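Local coordinates for glucose-1-phosphate thymidylyltransferase (Bacillus anthracis, PDB 4ECM), which catalyses the transfer of a thymidylyl group from dTTP to glucose 1-phosphate, giving dTDP-glucose and pyrophosphate, a step of dTDP-L-rhamnose biosynthesis, at residues 57-70 and 127-140. Numbering follows the deposited sequence.
With DAU (2'deoxy-thymidine-5'-diphospho-alpha-D-glucose), chain B.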
ATOM      1  N   MET A  57       1.135   6.585  17.450  1.00 19.35           N
ATOM      2  CA  MET A  57       2.274   7.105  18.194  1.00 18.94           C
ATOM      3  C   MET A  57       2.797   8.449  17.678  1.00 19.25           C
ATOM      4  O   MET A  57       3.075   9.341  18.463  1.00 18.86           O
ATOM      5  CB  MET A  57       3.399   6.067  18.164  1.00 19.40           C
ATOM      6  CG  MET A  57       4.665   6.423  18.940  1.00 19.20           C
ATOM      7  SD  MET A  57       5.974   5.172  18.756  1.00 18.39           S
ATOM      8  CE  MET A  57       5.143   3.628  19.246  1.00 12.09           C
ATOM      9  N   ILE A  58       2.906   8.593  16.362  1.00 18.87           N
ATOM     10  CA  ILE A  58       3.499   9.801  15.777  1.00 18.50           C
ATOM     11  C   ILE A  58       2.686  11.075  16.000  1.00 18.40           C
ATOM     12  O   ILE A  58       3.248  12.176  15.972  1.00 17.37           O
ATOM     13  CB  ILE A  58       3.853   9.584  14.275  1.00 18.53           C
ATOM     14  CG1 ILE A  58       4.865  10.632  13.793  1.00 18.37           C
ATOM     15  CG2 ILE A  58       2.609   9.522  13.408  1.00 15.91           C
ATOM     16  CD1 ILE A  58       5.419  10.315  12.434  1.00 16.84           C
ATOM     17  N   TYR A  59       1.376  10.941  16.236  1.00 18.05           N
ATOM     18  CA  TYR A  59       0.537  12.117  16.482  1.00 18.31           C
ATOM     19  C   TYR A  59       1.005  12.885  17.706  1.00 17.58           C
ATOM     20  O   TYR A  59       0.856  14.094  17.761  1.00 16.61           O
ATOM     21  CB  TYR A  59      -0.933  11.746  16.694  1.00 19.40           C
ATOM     22  CG  TYR A  59      -1.787  11.610  15.451  1.00 22.24           C
ATOM     23  CD1 TYR A  59      -1.249  11.207  14.237  1.00 27.18           C
ATOM     24  CD2 TYR A  59      -3.172  11.798  15.520  1.00 27.09           C
ATOM     25  CE1 TYR A  59      -2.053  11.050  13.109  1.00 28.16           C
ATOM     26  CE2 TYR A  59      -3.980  11.637  14.399  1.00 27.40           C
ATOM     27  CZ  TYR A  59      -3.411  11.259  13.201  1.00 26.21           C
ATOM     28  OH  TYR A  59      -4.199  11.112  12.093  1.00 28.98           O
ATOM     29  N   HIS A  60       1.544  12.181  18.689  1.00 16.97           N
ATOM     30  CA  HIS A  60       1.992  12.822  19.924  1.00 17.72           C
ATOM     31  C   HIS A  60       3.104  13.835  19.645  1.00 18.10           C
ATOM     32  O   HIS A  60       3.057  14.944  20.154  1.00 18.14           O
ATOM     33  CB  HIS A  60       2.433  11.788  20.971  1.00 16.77           C
ATOM     34  CG  HIS A  60       1.320  10.908  21.444  1.00 19.02           C
ATOM     35  ND1 HIS A  60       0.629  11.144  22.611  1.00 19.04           N
ATOM     36  CD2 HIS A  60       0.735   9.825  20.874  1.00 22.40           C
ATOM     37  CE1 HIS A  60      -0.313  10.226  22.759  1.00 21.18           C
ATOM     38  NE2 HIS A  60      -0.279   9.419  21.711  1.00 19.57           N
ATOM     39  N   ALA A  61       4.060  13.457  18.803  1.00 17.76           N
ATOM     40  CA  ALA A  61       5.177  14.325  18.464  1.00 18.40           C
ATOM     41  C   ALA A  61       4.698  15.544  17.679  1.00 18.40           C
ATOM     42  O   ALA A  61       5.150  16.683  17.914  1.00 18.62           O
ATOM     43  CB  ALA A  61       6.221  13.548  17.688  1.00 17.02           C
ATOM     44  N   VAL A  62       3.763  15.312  16.765  1.00 18.86           N
ATOM     45  CA  VAL A  62       3.184  16.391  15.968  1.00 18.74           C
ATOM     46  C   VAL A  62       2.489  17.412  16.899  1.00 20.75           C
ATOM     47  O   VAL A  62       2.724  18.610  16.798  1.00 19.49           O
ATOM     48  CB  VAL A  62       2.187  15.842  14.919  1.00 19.71           C
ATOM     49  CG1 VAL A  62       1.453  16.982  14.204  1.00 16.05           C
ATOM     50  CG2 VAL A  62       2.915  14.908  13.897  1.00 14.49           C
ATOM     51  N   TYR A  63       1.672  16.919  17.831  1.00 21.47           N
ATOM     52  CA  TYR A  63       0.949  17.793  18.740  1.00 20.95           C
ATOM     53  C   TYR A  63       1.927  18.572  19.641  1.00 21.60           C
ATOM     54  O   TYR A  63       1.697  19.746  19.910  1.00 21.23           O
ATOM     55  CB  TYR A  63      -0.039  16.987  19.584  1.00 22.06           C
ATOM     56  CG  TYR A  63      -1.065  17.835  20.343  1.00 26.27           C
ATOM     57  CD1 TYR A  63      -2.234  18.266  19.713  1.00 28.44           C
ATOM     58  CD2 TYR A  63      -0.877  18.179  21.679  1.00 27.70           C
ATOM     59  CE1 TYR A  63      -3.175  19.026  20.385  1.00 33.22           C
ATOM     60  CE2 TYR A  63      -1.813  18.948  22.365  1.00 29.71           C
ATOM     61  CZ  TYR A  63      -2.960  19.364  21.712  1.00 33.73           C
ATOM     62  OH  TYR A  63      -3.907  20.116  22.364  1.00 36.48           O
ATOM     63  N   LYS A  64       3.006  17.923  20.109  1.00 20.57           N
ATOM     64  CA  LYS A  64       3.994  18.614  20.936  1.00 21.40           C
ATOM     65  C   LYS A  64       4.562  19.832  20.214  1.00 20.90           C
ATOM     66  O   LYS A  64       4.700  20.903  20.799  1.00 20.59           O
ATOM     67  CB  LYS A  64       5.164  17.700  21.314  1.00 21.69           C
ATOM     68  CG  LYS A  64       4.866  16.637  22.324  1.00 22.71           C
ATOM     69  CD  LYS A  64       4.512  17.212  23.704  1.00 24.99           C
ATOM     70  CE  LYS A  64       4.190  16.075  24.656  1.00 24.19           C
ATOM     71  NZ  LYS A  64       3.581  16.527  25.905  1.00 20.30           N
ATOM     72  N   LEU A  65       4.916  19.649  18.948  1.00 21.03           N
ATOM     73  CA  LEU A  65       5.479  20.732  18.146  1.00 20.77           C
ATOM     74  C   LEU A  65       4.415  21.793  17.847  1.00 21.50           C
ATOM     75  O   LEU A  65       4.646  22.996  18.013  1.00 21.65           O
ATOM     76  CB  LEU A  65       6.102  20.176  16.865  1.00 20.17           C
ATOM     77  CG  LEU A  65       7.343  19.296  17.066  1.00 19.90           C
ATOM     78  CD1 LEU A  65       7.674  18.485  15.813  1.00 14.69           C
ATOM     79  CD2 LEU A  65       8.554  20.141  17.532  1.00 13.02           C
ATOM     80  N   LYS A  66       3.236  21.357  17.449  1.00 21.92           N
ATOM     81  CA  LYS A  66       2.180  22.302  17.142  1.00 23.47           C
ATOM     82  C   LYS A  66       1.869  23.207  18.340  1.00 25.31           C
ATOM     83  O   LYS A  66       1.709  24.415  18.177  1.00 25.52           O
ATOM     84  CB  LYS A  66       0.898  21.602  16.741  1.00 23.13           C
ATOM     85  CG  LYS A  66      -0.190  22.603  16.341  1.00 25.56           C
ATOM     86  CD  LYS A  66      -1.518  21.946  16.206  1.00 33.70           C
ATOM     87  CE  LYS A  66      -2.583  22.951  15.768  1.00 37.74           C
ATOM     88  NZ  LYS A  66      -3.919  22.303  15.690  1.00 39.23           N
ATOM     89  N   GLN A  67       1.777  22.610  19.528  1.00 25.80           N
ATOM     90  CA  GLN A  67       1.508  23.361  20.751  1.00 27.12           C
ATOM     91  C   GLN A  67       2.524  24.456  21.009  1.00 26.91           C
ATOM     92  O   GLN A  67       2.210  25.426  21.692  1.00 26.37           O
ATOM     93  CB  GLN A  67       1.421  22.444  21.967  1.00 26.94           C
ATOM     94  CG  GLN A  67       0.147  21.604  22.022  1.00 33.00           C
ATOM     95  CD  GLN A  67      -1.134  22.452  22.072  1.00 37.59           C
ATOM     96  OE1 GLN A  67      -1.687  22.852  21.027  1.00 37.02           O
ATOM     97  NE2 GLN A  67      -1.634  22.684  23.287  1.00 37.10           N
ATOM     98  N   CYS A  68       3.726  24.294  20.476  0.70 26.40           N
ATOM     99  CA  CYS A  68       4.752  25.299  20.618  0.70 26.92           C
ATOM    100  C   CYS A  68       4.788  26.261  19.398  0.70 27.72           C
ATOM    101  O   CYS A  68       5.718  27.042  19.236  0.70 27.24           O
ATOM    102  CB  CYS A  68       6.098  24.616  20.771  0.70 26.74           C
ATOM    103  SG  CYS A  68       7.232  25.698  21.532  0.70 26.73           S
ATOM    104  N   ASP A  69       3.762  26.201  18.554  1.00 28.20           N
ATOM    105  CA  ASP A  69       3.688  27.044  17.346  1.00 29.87           C
ATOM    106  C   ASP A  69       4.828  26.715  16.360  1.00 28.92           C
ATOM    107  O   ASP A  69       5.260  27.563  15.597  1.00 28.91           O
ATOM    108  CB  ASP A  69       3.636  28.551  17.683  1.00 32.20           C
ATOM    109  CG  ASP A  69       2.377  28.924  18.447  1.00 36.52           C
ATOM    110  OD1 ASP A  69       2.462  29.707  19.423  1.00 39.60           O
ATOM    111  OD2 ASP A  69       1.303  28.399  18.083  1.00 39.97           O
ATOM    112  N   ILE A  70       5.324  25.481  16.413  1.00 27.44           N
ATOM    113  CA  ILE A  70       6.316  25.023  15.476  1.00 25.72           C
ATOM    114  C   ILE A  70       5.492  24.268  14.453  1.00 25.73           C
ATOM    115  O   ILE A  70       5.030  23.145  14.714  1.00 25.17           O
ATOM    116  CB  ILE A  70       7.364  24.136  16.117  1.00 25.35           C
ATOM    117  CG1 ILE A  70       8.126  24.930  17.183  1.00 22.76           C
ATOM    118  CG2 ILE A  70       8.330  23.632  15.050  1.00 23.46           C
ATOM    119  CD1 ILE A  70       9.193  24.141  17.901  1.00 21.30           C
ATOM    120  N   VAL A 127      13.863  21.771  16.738  1.00 19.63           N
ATOM    121  CA  VAL A 127      13.526  20.853  17.805  1.00 19.65           C
ATOM    122  C   VAL A 127      13.388  19.485  17.139  1.00 20.37           C
ATOM    123  O   VAL A 127      12.625  19.318  16.176  1.00 19.51           O
ATOM    124  CB  VAL A 127      12.234  21.209  18.560  1.00 20.77           C
ATOM    125  CG1 VAL A 127      11.905  20.096  19.578  1.00 18.38           C
ATOM    126  CG2 VAL A 127      12.380  22.568  19.270  1.00 19.56           C
ATOM    127  N   VAL A 128      14.163  18.524  17.624  1.00 20.58           N
ATOM    128  CA  VAL A 128      14.142  17.178  17.093  1.00 19.31           C
ATOM    129  C   VAL A 128      13.470  16.263  18.108  1.00 20.72           C
ATOM    130  O   VAL A 128      13.865  16.239  19.264  1.00 22.61           O
ATOM    131  CB  VAL A 128      15.564  16.664  16.861  1.00 20.56           C
ATOM    132  CG1 VAL A 128      15.525  15.220  16.373  1.00 17.63           C
ATOM    133  CG2 VAL A 128      16.330  17.585  15.881  1.00 14.12           C
ATOM    134  N   ILE A 129      12.439  15.530  17.688  1.00 20.19           N
ATOM    135  CA  ILE A 129      11.782  14.571  18.556  1.00 19.09           C
ATOM    136  C   ILE A 129      11.862  13.160  17.981  1.00 19.79           C
ATOM    137  O   ILE A 129      11.382  12.896  16.862  1.00 19.66           O
ATOM    138  CB  ILE A 129      10.289  14.911  18.779  1.00 20.05           C
ATOM    139  CG1 ILE A 129      10.142  16.335  19.332  1.00 18.08           C
ATOM    140  CG2 ILE A 129       9.643  13.895  19.740  1.00 14.16           C
ATOM    141  CD1 ILE A 129       8.726  16.690  19.783  1.00 18.01           C
ATOM    142  N   LEU A 130      12.463  12.236  18.731  1.00 18.93           N
ATOM    143  CA  LEU A 130      12.479  10.847  18.295  1.00 18.77           C
ATOM    144  C   LEU A 130      11.005  10.400  18.398  1.00 18.75           C
ATOM    145  O   LEU A 130      10.342  10.601  19.419  1.00 19.25           O
ATOM    146  CB  LEU A 130      13.408   9.987  19.152  1.00 18.67           C
ATOM    147  CG  LEU A 130      14.855  10.483  19.243  1.00 19.15           C
ATOM    148  CD1 LEU A 130      15.730   9.529  20.045  1.00 16.21           C
ATOM    149  CD2 LEU A 130      15.425  10.691  17.835  1.00 15.54           C
ATOM    150  N   GLY A 131      10.492   9.839  17.316  1.00 18.71           N
ATOM    151  CA  GLY A 131       9.093   9.441  17.227  1.00 18.05           C
ATOM    152  C   GLY A 131       8.552   8.550  18.309  1.00 18.52           C
ATOM    153  O   GLY A 131       7.354   8.591  18.594  1.00 19.26           O
ATOM    154  N   ASP A 132       9.409   7.737  18.919  1.00 19.99           N
ATOM    155  CA  ASP A 132       8.945   6.807  19.959  1.00 20.47           C
ATOM    156  C   ASP A 132       9.073   7.355  21.381  1.00 20.27           C
ATOM    157  O   ASP A 132       8.927   6.598  22.323  1.00 19.76           O
ATOM    158  CB  ASP A 132       9.640   5.431  19.822  1.00 22.04           C
ATOM    159  CG  ASP A 132      11.137   5.461  20.187  1.00 23.57           C
ATOM    160  OD1 ASP A 132      11.660   6.539  20.509  1.00 25.18           O
ATOM    161  OD2 ASP A 132      11.782   4.385  20.147  1.00 27.46           O
ATOM    162  N   ASN A 133       9.363   8.658  21.528  1.00 19.80           N
ATOM    163  CA  ASN A 133       9.439   9.301  22.839  1.00 19.55           C
ATOM    164  C   ASN A 133       8.106   9.949  23.192  1.00 20.75           C
ATOM    165  O   ASN A 133       7.666  10.914  22.529  1.00 21.91           O
ATOM    166  CB  ASN A 133      10.551  10.354  22.897  1.00 20.91           C
ATOM    167  CG  ASN A 133      11.939   9.752  23.181  1.00 23.05           C
ATOM    168  OD1 ASN A 133      12.672  10.275  24.011  1.00 24.26           O
ATOM    169  ND2 ASN A 133      12.274   8.636  22.524  1.00 22.51           N
ATOM    170  N   ILE A 134       7.464   9.428  24.238  1.00 20.29           N
ATOM    171  CA  ILE A 134       6.152   9.913  24.668  1.00 19.65           C
ATOM    172  C   ILE A 134       6.316  10.495  26.054  1.00 20.60           C
ATOM    173  O   ILE A 134       6.882   9.849  26.937  1.00 21.03           O
ATOM    174  CB  ILE A 134       5.115   8.766  24.679  1.00 18.52           C
ATOM    175  CG1 ILE A 134       5.185   7.973  23.364  1.00 19.18           C
ATOM    176  CG2 ILE A 134       3.698   9.294  25.003  1.00 16.76           C
ATOM    177  CD1 ILE A 134       4.887   8.778  22.081  1.00 19.39           C
ATOM    178  N   PHE A 135       5.815  11.714  26.249  1.00 21.26           N
ATOM    179  CA  PHE A 135       5.988  12.410  27.517  1.00 20.81           C
ATOM    180  C   PHE A 135       4.891  13.432  27.774  1.00 22.18           C
ATOM    181  O   PHE A 135       4.233  13.885  26.835  1.00 20.64           O
ATOM    182  CB  PHE A 135       7.359  13.080  27.529  1.00 20.06           C
ATOM    183  CG  PHE A 135       7.590  13.995  26.383  1.00 20.50           C
ATOM    184  CD1 PHE A 135       7.448  15.361  26.529  1.00 21.78           C
ATOM    185  CD2 PHE A 135       7.947  13.495  25.138  1.00 20.05           C
ATOM    186  CE1 PHE A 135       7.655  16.206  25.462  1.00 21.22           C
ATOM    187  CE2 PHE A 135       8.133  14.334  24.069  1.00 19.63           C
ATOM    188  CZ  PHE A 135       7.994  15.692  24.226  1.00 18.50           C
ATOM    189  N   SER A 136       4.709  13.806  29.048  1.00 22.14           N
ATOM    190  CA  SER A 136       3.652  14.761  29.442  1.00 23.03           C
ATOM    191  C   SER A 136       4.009  16.255  29.387  1.00 23.80           C
ATOM    192  O   SER A 136       3.137  17.084  29.184  1.00 24.14           O
ATOM    193  CB  SER A 136       3.129  14.436  30.845  1.00 22.96           C
ATOM    194  OG  SER A 136       4.156  14.508  31.815  1.00 26.15           O
ATOM    195  N   ASP A 137       5.263  16.619  29.596  1.00 24.04           N
ATOM    196  CA  ASP A 137       5.597  18.043  29.585  1.00 24.55           C
ATOM    197  C   ASP A 137       5.291  18.746  28.275  1.00 24.95           C
ATOM    198  O   ASP A 137       5.429  18.149  27.203  1.00 24.11           O
ATOM    199  CB  ASP A 137       7.092  18.244  29.831  1.00 24.76           C
ATOM    200  CG  ASP A 137       7.469  18.225  31.293  1.00 28.63           C
ATOM    201  OD1 ASP A 137       6.595  18.010  32.172  1.00 37.12           O
ATOM    202  OD2 ASP A 137       8.667  18.466  31.555  1.00 31.03           O
ATOM    203  N   ASP A 138       4.899  20.021  28.376  1.00 24.70           N
ATOM    204  CA  ASP A 138       4.787  20.887  27.215  1.00 25.18           C
ATOM    205  C   ASP A 138       6.254  21.236  26.917  1.00 24.78           C
ATOM    206  O   ASP A 138       7.049  21.358  27.833  1.00 24.27           O
ATOM    207  CB  ASP A 138       4.054  22.213  27.518  1.00 26.30           C
ATOM    208  CG  ASP A 138       2.573  22.033  27.882  1.00 28.28           C
ATOM    209  OD1 ASP A 138       1.976  20.994  27.529  1.00 28.93           O
ATOM    210  OD2 ASP A 138       2.011  22.975  28.507  1.00 25.60           O
ATOM    211  N   ILE A 139       6.613  21.410  25.648  0.50 23.67           N
ATOM    212  CA  ILE A 139       8.004  21.748  25.318  0.50 24.07           C
ATOM    213  C   ILE A 139       8.260  23.250  25.280  0.50 24.46           C
ATOM    214  O   ILE A 139       9.413  23.672  25.325  0.50 24.92           O
ATOM    215  CB  ILE A 139       8.466  21.145  23.970  0.50 22.74           C
ATOM    216  CG1 ILE A 139       7.644  21.731  22.811  0.50 21.00           C
ATOM    217  CG2 ILE A 139       8.408  19.631  24.031  0.50 23.06           C
ATOM    218  CD1 ILE A 139       8.119  21.297  21.429  0.50 19.99           C
ATOM    219  N   ARG A 140       7.197  24.047  25.197  1.00 25.42           N
ATOM    220  CA  ARG A 140       7.328  25.508  25.114  1.00 25.88           C
ATOM    221  C   ARG A 140       8.304  26.152  26.083  1.00 26.39           C
ATOM    222  O   ARG A 140       9.118  26.966  25.671  1.00 27.70           O
ATOM    223  CB  ARG A 140       5.955  26.207  25.202  1.00 26.41           C
ATOM    224  CG  ARG A 140       6.021  27.747  25.095  1.00 28.04           C
ATOM    225  CD  ARG A 140       4.616  28.386  25.195  1.00 31.11           C
ATOM    226  NE  ARG A 140       3.744  27.980  24.087  1.00 30.57           N
ATOM    227  CZ  ARG A 140       3.634  28.640  22.935  1.00 30.71           C
ATOM    228  NH1 ARG A 140       2.827  28.195  21.981  1.00 31.27           N
ATOM    229  NH2 ARG A 140       4.325  29.746  22.730  1.00 30.15           N
TER
HETATM  230  O6  DAU B 301      14.752   7.099  23.823  1.00 29.54           O
HETATM  231  C6  DAU B 301      15.850   7.902  24.263  1.00 29.79           C
HETATM  232  C5  DAU B 301      17.152   7.327  23.724  1.00 29.00           C
HETATM  233  O5  DAU B 301      17.029   7.251  22.307  1.00 28.07           O
HETATM  234  C4  DAU B 301      18.358   8.185  24.121  1.00 28.91           C
HETATM  235  O4  DAU B 301      18.533   8.190  25.533  1.00 24.77           O
HETATM  236  C3  DAU B 301      19.652   7.697  23.475  1.00 26.95           C
HETATM  237  O3  DAU B 301      20.711   8.624  23.795  1.00 23.48           O
HETATM  238  C2  DAU B 301      19.430   7.612  21.960  1.00 27.75           C
HETATM  239  O2  DAU B 301      20.581   7.054  21.300  1.00 27.92           O
HETATM  240  C1  DAU B 301      18.200   6.777  21.629  1.00 28.85           C
HETATM  241  O1  DAU B 301      18.450   5.422  21.986  1.00 31.50           O
HETATM  242  P2  DAU B 301      17.622   4.219  21.298  1.00 34.76           P
HETATM  243  O3P DAU B 301      16.228   4.131  21.875  1.00 38.83           O
HETATM  244  O4P DAU B 301      18.530   3.022  21.293  1.00 29.34           O
HETATM  245  OPP DAU B 301      17.440   4.758  19.784  1.00 38.28           O
HETATM  246  P   DAU B 301      16.641   3.921  18.667  1.00 39.92           P
HETATM  247  O1P DAU B 301      15.534   3.138  19.333  1.00 46.25           O
HETATM  248  O2P DAU B 301      17.640   3.236  17.807  1.00 42.20           O
HETATM  249  O5' DAU B 301      15.929   5.084  17.807  1.00 43.44           O
HETATM  250  C5' DAU B 301      14.864   5.814  18.380  1.00 40.53           C
HETATM  251  C4' DAU B 301      14.010   6.576  17.366  1.00 38.69           C
HETATM  252  O4' DAU B 301      14.760   7.233  16.347  1.00 32.54           O
HETATM  253  C3' DAU B 301      12.973   5.706  16.690  1.00 37.76           C
HETATM  254  O3' DAU B 301      11.722   6.362  16.912  1.00 43.53           O
HETATM  255  C2' DAU B 301      13.327   5.703  15.222  1.00 37.01           C
HETATM  256  C1' DAU B 301      14.282   6.877  15.066  1.00 33.84           C
HETATM  257  N11 DAU B 301      15.516   6.611  14.308  1.00 32.61           N
HETATM  258  C61 DAU B 301      16.377   5.583  14.771  1.00 32.98           C
HETATM  259  C51 DAU B 301      17.353   5.057  13.948  1.00 36.09           C
HETATM  260  C5A DAU B 301      18.334   4.039  14.492  1.00 34.46           C
HETATM  261  C21 DAU B 301      15.536   6.926  12.936  1.00 29.24           C
HETATM  262  O21 DAU B 301      14.669   7.843  12.482  1.00 28.98           O
HETATM  263  N31 DAU B 301      16.483   6.432  12.100  1.00 35.32           N
HETATM  264  C41 DAU B 301      17.384   5.513  12.536  1.00 35.39           C
HETATM  265  O41 DAU B 301      18.310   5.015  11.685  1.00 43.28           O
HETATM  266  O   HOH W   1       5.381  10.585  18.918  1.00 17.83           O
HETATM  267  O   HOH W   2       4.426  20.953  23.530  1.00 16.82           O
HETATM  268  O   HOH W   3       1.618  18.417  27.266  1.00 40.63           O
HETATM  269  O   HOH W   4       0.083  21.326  25.504  1.00 30.07           O
HETATM  270  O   HOH W   5       4.553  31.181  19.634  1.00 53.20           O
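Lys64 reaches across with its NZ, which donates to two backbone carbonyls, Asp137 O at 2.8 Å and Phe135 O at 2.9 Å. Its chain bends at chi2 (-65°) and crosses one face of the Phe135 ring. Lys64 CE makes a CH-pi contact 3.9 Å from the centroid of the Phe135 ring, and NZ an off-centre cation-pi contact. At the C-terminal end of the helix, Arg140 NH1 donates a hydrogen bond to Gln67 O at 2.9 Å and forms a salt bridge with Asp69 OD1 at 3.0 Å. The latter bond is nearly straight (176°) and lies in the guanidinium plane, but meets the carboxylate from above its plane. Asp69 is also the C-prime residue of the Schellman motif ending the helix. One water joins Met57 O to Gly131 O.

Apolar packing fills the middle. Leu65 and Ile129 meet tip to tip, and Ala61 CB touches Ile129 CG2. At the N-terminal end of the helix, Met57 CG lies 3.9 Å from Ile134 CD1.

Asn133 ND2 donates to the dTDP-glucose O6 (3.2 Å), and Asp132 forms a salt bridge with Lys47. Helix 57-67 runs nearly antiparallel to strand 127-130, part of the central mixed sheet, also touching strand 25-30, while helix 82-89 covers Ile58 and Val62.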